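Local structure of homospermidine synthase (Legionella pneumophila subsp. pneumophila str. Philadelphia 1, 2PH5) at residues L153-G157 with A158-L162; P30-F33 with E34-I38. The protein probably makes homospermidine from putrescine, using the nicotinamide-adenine-dinucleotide bound in its Rossmann-type domain. All coordinates share one frame; numbering follows the deposited sequence.

Interaction 1 (L153-G157 with A158-L162); sequences LITHG and ANPGL. With NAD (nicotinamide-adenine-dinucleotide), chain C.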
# COMPACT_ATOMS: atom_id res chain seq x y z
N LEU A 153 -16.30 -23.60 24.34
CA LEU A 153 -16.58 -22.35 23.62
C LEU A 153 -15.59 -22.22 22.47
O LEU A 153 -14.38 -22.13 22.69
CB LEU A 153 -16.42 -21.16 24.58
CG LEU A 153 -16.95 -19.80 24.09
CD1 LEU A 153 -18.45 -19.90 23.85
CD2 LEU A 153 -16.66 -18.72 25.13
N ILE A 154 -16.10 -22.19 21.25
CA ILE A 154 -15.23 -22.09 20.09
C ILE A 154 -15.23 -20.74 19.39
O ILE A 154 -16.17 -19.95 19.52
CB ILE A 154 -15.57 -23.19 19.06
CG1 ILE A 154 -17.04 -23.06 18.63
CG2 ILE A 154 -15.31 -24.55 19.66
CD1 ILE A 154 -17.48 -24.07 17.58
N THR A 155 -14.15 -20.48 18.64
CA THR A 155 -13.97 -19.24 17.89
C THR A 155 -14.45 -18.03 18.68
O THR A 155 -15.22 -17.22 18.17
CB THR A 155 -14.73 -19.28 16.55
OG1 THR A 155 -16.12 -19.55 16.80
CG2 THR A 155 -14.17 -20.37 15.64
N HIS A 156 -13.98 -17.91 19.92
CA HIS A 156 -14.38 -16.79 20.75
C HIS A 156 -13.26 -15.80 21.00
O HIS A 156 -12.76 -15.69 22.12
CB HIS A 156 -14.94 -17.29 22.08
CG HIS A 156 -15.64 -16.23 22.87
ND1 HIS A 156 -17.00 -15.99 22.75
CD2 HIS A 156 -15.17 -15.31 23.74
CE1 HIS A 156 -17.32 -14.96 23.51
NE2 HIS A 156 -16.23 -14.53 24.12
N GLY A 157 -12.85 -15.09 19.95
CA GLY A 157 -11.80 -14.09 20.09
C GLY A 157 -12.47 -12.76 19.80
O GLY A 157 -13.66 -12.62 20.02
N ALA A 158 -11.71 -11.78 19.31
CA ALA A 158 -12.30 -10.48 18.98
C ALA A 158 -13.18 -10.74 17.76
O ALA A 158 -14.36 -10.38 17.74
CB ALA A 158 -11.21 -9.46 18.68
N ASN A 159 -12.62 -11.34 16.72
CA ASN A 159 -13.41 -11.69 15.55
C ASN A 159 -12.73 -12.82 14.82
O ASN A 159 -11.61 -12.68 14.32
CB ASN A 159 -13.66 -10.49 14.61
CG ASN A 159 -12.40 -9.98 13.97
OD1 ASN A 159 -12.45 -9.34 12.92
ND2 ASN A 159 -11.26 -10.22 14.61
N PRO A 160 -13.40 -13.97 14.74
CA PRO A 160 -14.73 -14.25 15.30
C PRO A 160 -14.81 -14.13 16.82
O PRO A 160 -13.80 -14.29 17.51
CB PRO A 160 -14.99 -15.67 14.85
CG PRO A 160 -13.62 -16.27 14.99
CD PRO A 160 -12.74 -15.22 14.33
N GLY A 161 -16.01 -13.86 17.33
CA GLY A 161 -16.19 -13.76 18.76
C GLY A 161 -16.93 -12.52 19.21
O GLY A 161 -18.15 -12.43 19.11
N LEU A 162 -16.17 -11.57 19.73
CA LEU A 162 -16.70 -10.32 20.20
C LEU A 162 -17.62 -9.69 19.17
O LEU A 162 -18.64 -9.08 19.51
CB LEU A 162 -15.54 -9.37 20.50
CG LEU A 162 -15.87 -8.01 21.09
CD1 LEU A 162 -16.61 -8.16 22.42
CD2 LEU A 162 -14.56 -7.26 21.29
PA NAD C . 1.19 -17.76 17.09
O1A NAD C . 1.67 -18.45 15.85
O2A NAD C . 1.83 -16.46 17.46
O5B NAD C . 1.29 -18.74 18.37
C5B NAD C . 0.81 -20.08 18.30
C4B NAD C . 1.57 -20.93 19.34
O4B NAD C . 1.09 -22.25 19.19
C3B NAD C . 3.09 -20.97 19.14
O3B NAD C . 3.76 -20.58 20.34
C2B NAD C . 3.38 -22.40 18.78
O2B NAD C . 4.63 -22.89 19.21
C1B NAD C . 2.17 -23.15 19.34
N9A NAD C . 1.79 -24.38 18.63
C8A NAD C . 1.98 -24.59 17.25
N7A NAD C . 2.32 -25.87 16.98
C5A NAD C . 2.37 -26.50 18.18
C6A NAD C . 2.65 -27.83 18.51
N6A NAD C . 2.94 -28.77 17.61
N1A NAD C . 2.62 -28.16 19.85
C2A NAD C . 2.33 -27.24 20.84
N3A NAD C . 2.03 -25.93 20.54
C4A NAD C . 2.06 -25.60 19.21
O3 NAD C . -0.35 -17.49 16.84
PN NAD C . -1.52 -16.87 17.75
O1N NAD C . -2.22 -15.86 16.92
O2N NAD C . -0.91 -16.45 19.06
O5D NAD C . -2.32 -18.24 17.83
C5D NAD C . -3.54 -18.44 18.49
C4D NAD C . -4.59 -18.38 17.40
O4D NAD C . -5.57 -17.44 17.75
C3D NAD C . -4.93 -18.91 16.02
O3D NAD C . -5.60 -20.16 16.09
C2D NAD C . -5.81 -17.80 15.47
O2D NAD C . -6.67 -18.21 14.45
C1D NAD C . -6.52 -17.28 16.72
N1N NAD C . -6.85 -15.84 16.75
C2N NAD C . -8.16 -15.43 16.89
C3N NAD C . -8.41 -14.04 16.94
C7N NAD C . -9.79 -13.50 17.11
O7N NAD C . -9.94 -12.14 17.16
N7N NAD C . -10.85 -14.27 17.23
C4N NAD C . -7.35 -13.08 16.85
C5N NAD C . -6.03 -13.55 16.70
C6N NAD C . -5.77 -14.91 16.66
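Gly-157 and Pro-160 hold the turn together through a backbone bond from Gly-157 N to Pro-160 O, 2.7 Å long. A second bond runs the other way: Leu-162 N reaches Gly-157 O at 2.7 Å, in the carbonyl plane and fairly straight (158°), spanning a wide pi-type turn where helix 158-176 starts. Gly-161 CA also approaches Gly-157 O, a CA-H...O contact of 3.0 Å.

The closest apolar side-chain contact across the turn is Thr-155 CB with Pro-160 CG, 3.6 Å, the two side chains crossing at about a right angle. The peptide before Pro-160 is cis.

The nicotinamide carboxamide of NAD is read mainly by backbone atoms. Its O7N accepts from Asn-159 N at 2.8 Å, nearly straight at 167°. Ala-158 N gives O7N a weak bond, and so does the Asn-159 side chain: CG sits between the backbone N and the carbonyl carbon (chi1 65°), from where ND2 reaches O7N. N7N donates to Pro-160 O at 3.0 Å, and Gly-157 CA lies 3.0 Å from N7N, which suits a residue without a side chain.

Pro-160 O thus takes two donors, Gly-157 N and the cofactor's N7N. With both ends engaged, the carboxamide's rotation is probably fixed.

Interaction 2 (P30-F33 with E34-I38); sequences PLIF and EKFDI
Phe-33 and Ile-38 are brought together by their first torsions: Phe-33 sets CG beside its backbone N (chi1 -70°), and Ile-38 sends CG1 away from its own N (chi1 -162°), which leaves CG2 between the backbone N and the carbonyl carbon, directed at the Phe-33 ring. Ile-38 CG2 stands 3.8 Å from Phe-33 CE1, approaching the ring obliquely. One turn round the helix, Ile-32 and Phe-36 make a looser apolar contact, with Ile-32 CG2 4.1 Å from Phe-36 CD2. The Phe-36 ring also lays its edge against Ile-32 O, which lies in the ring plane 3.2 Å from CD2.

The backbone bonds show the helix running out. Lys-35 N reaches Leu-31 O at 3.0 Å, but with the donor 38° out of the carbonyl plane. Glu-34 N divides weakly between Pro-30 O and Leu-31 O, and Phe-36 N bonds weakly to Ile-32 O at 2.9 Å. Phe-36 then leaves helical angles, and an inverse gamma turn centred on Asp-37 returns Ile-38 toward the Phe-33 ring.

Around this end, Phe-36 meets Phe-16 edge-to-face and touches helix 391-408. Three of the four N-H...O hydrogen bonds of the last turn are weak, and the Phe-33/Ile-38 and Ile-32/Phe-36 contacts pack alongside them. Lys-9 NZ, presumably protonated, makes a hydrogen bond to Phe-33 O, giving a donor to a carbonyl where the helical bonding stops.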
# COMPACT_ATOMS: atom_id res chain seq x y z
N PRO A 30 -1.71 -11.57 31.61
CA PRO A 30 -2.12 -10.48 32.50
C PRO A 30 -3.60 -10.52 32.90
O PRO A 30 -3.93 -10.31 34.07
CB PRO A 30 -1.79 -9.24 31.68
CG PRO A 30 -0.61 -9.68 30.89
CD PRO A 30 -1.01 -11.05 30.43
N LEU A 31 -4.49 -10.77 31.94
CA LEU A 31 -5.92 -10.79 32.22
C LEU A 31 -6.37 -11.94 33.13
O LEU A 31 -7.36 -11.82 33.85
CB LEU A 31 -6.73 -10.82 30.91
CG LEU A 31 -6.94 -9.49 30.17
CD1 LEU A 31 -5.60 -8.92 29.76
CD2 LEU A 31 -7.83 -9.67 28.94
N ILE A 32 -5.64 -13.05 33.10
CA ILE A 32 -5.99 -14.19 33.93
C ILE A 32 -5.69 -13.90 35.40
O ILE A 32 -6.49 -14.21 36.29
CB ILE A 32 -5.22 -15.43 33.50
CG1 ILE A 32 -5.43 -15.66 32.00
CG2 ILE A 32 -5.69 -16.63 34.30
CD1 ILE A 32 -4.63 -16.80 31.43
N PHE A 33 -4.53 -13.31 35.66
CA PHE A 33 -4.17 -12.99 37.03
C PHE A 33 -4.87 -11.72 37.50
O PHE A 33 -4.89 -11.42 38.69
CB PHE A 33 -2.65 -12.83 37.15
CG PHE A 33 -1.91 -14.12 37.00
CD1 PHE A 33 -2.00 -15.10 37.98
CD2 PHE A 33 -1.16 -14.37 35.86
CE1 PHE A 33 -1.35 -16.32 37.83
CE2 PHE A 33 -0.50 -15.59 35.70
CZ PHE A 33 -0.60 -16.57 36.69
N GLU A 34 -5.46 -11.00 36.56
CA GLU A 34 -6.16 -9.77 36.88
C GLU A 34 -7.61 -10.07 37.28
O GLU A 34 -8.19 -9.37 38.10
CB GLU A 34 -6.14 -8.82 35.68
CG GLU A 34 -6.65 -7.42 35.97
CD GLU A 34 -6.72 -6.56 34.72
OE1 GLU A 34 -5.86 -6.73 33.83
OE2 GLU A 34 -7.63 -5.71 34.62
N LYS A 35 -8.18 -11.12 36.70
CA LYS A 35 -9.55 -11.51 36.98
C LYS A 35 -9.68 -12.73 37.89
O LYS A 35 -10.77 -13.05 38.36
CB LYS A 35 -10.28 -11.79 35.66
CG LYS A 35 -10.69 -10.55 34.90
CD LYS A 35 -11.95 -10.01 35.50
CE LYS A 35 -12.56 -8.95 34.63
NZ LYS A 35 -13.79 -8.47 35.29
N PHE A 36 -8.58 -13.42 38.14
CA PHE A 36 -8.63 -14.61 38.98
C PHE A 36 -7.69 -14.55 40.17
O PHE A 36 -6.53 -14.15 40.04
CB PHE A 36 -8.33 -15.85 38.14
CG PHE A 36 -9.41 -16.17 37.15
CD1 PHE A 36 -10.52 -16.90 37.52
CD2 PHE A 36 -9.32 -15.69 35.85
CE1 PHE A 36 -11.55 -17.16 36.61
CE2 PHE A 36 -10.34 -15.94 34.93
CZ PHE A 36 -11.45 -16.67 35.31
N ASP A 37 -8.21 -14.93 41.34
CA ASP A 37 -7.42 -14.95 42.56
C ASP A 37 -6.76 -16.32 42.59
O ASP A 37 -6.95 -17.11 43.52
CB ASP A 37 -8.31 -14.76 43.78
CG ASP A 37 -7.55 -14.85 45.08
OD1 ASP A 37 -6.44 -14.26 45.16
OD2 ASP A 37 -8.04 -15.50 46.02
N ILE A 38 -6.00 -16.58 41.55
CA ILE A 38 -5.33 -17.85 41.36
C ILE A 38 -3.83 -17.73 41.62
O ILE A 38 -3.26 -16.64 41.59
CB ILE A 38 -5.61 -18.35 39.93
CG1 ILE A 38 -5.32 -19.84 39.82
CG2 ILE A 38 -4.79 -17.57 38.92
CD1 ILE A 38 -5.77 -20.44 38.50

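Following the chain from the N terminus, interaction 2 comes first and ends helix 23-35, the crossover helix between strands 16-19 and 43-47 of the beta-alpha-beta unit. Interaction 1 follows much later, where the chain leaves strand 152-153 of the same parallel sheet and enters helix 158-176. Each closes a short local turn, so the two stand in series and neither nest nor cross. The centres of interaction 1 and interaction 2 are about 20 Å apart, and the nearest atoms of interaction 1 and interaction 2 are about 10 Å apart, without touching. Both meet helix 391-408: Leu-31 from interaction 2, Ala-158 and Leu-162 from interaction 1, so one helix borders both turns.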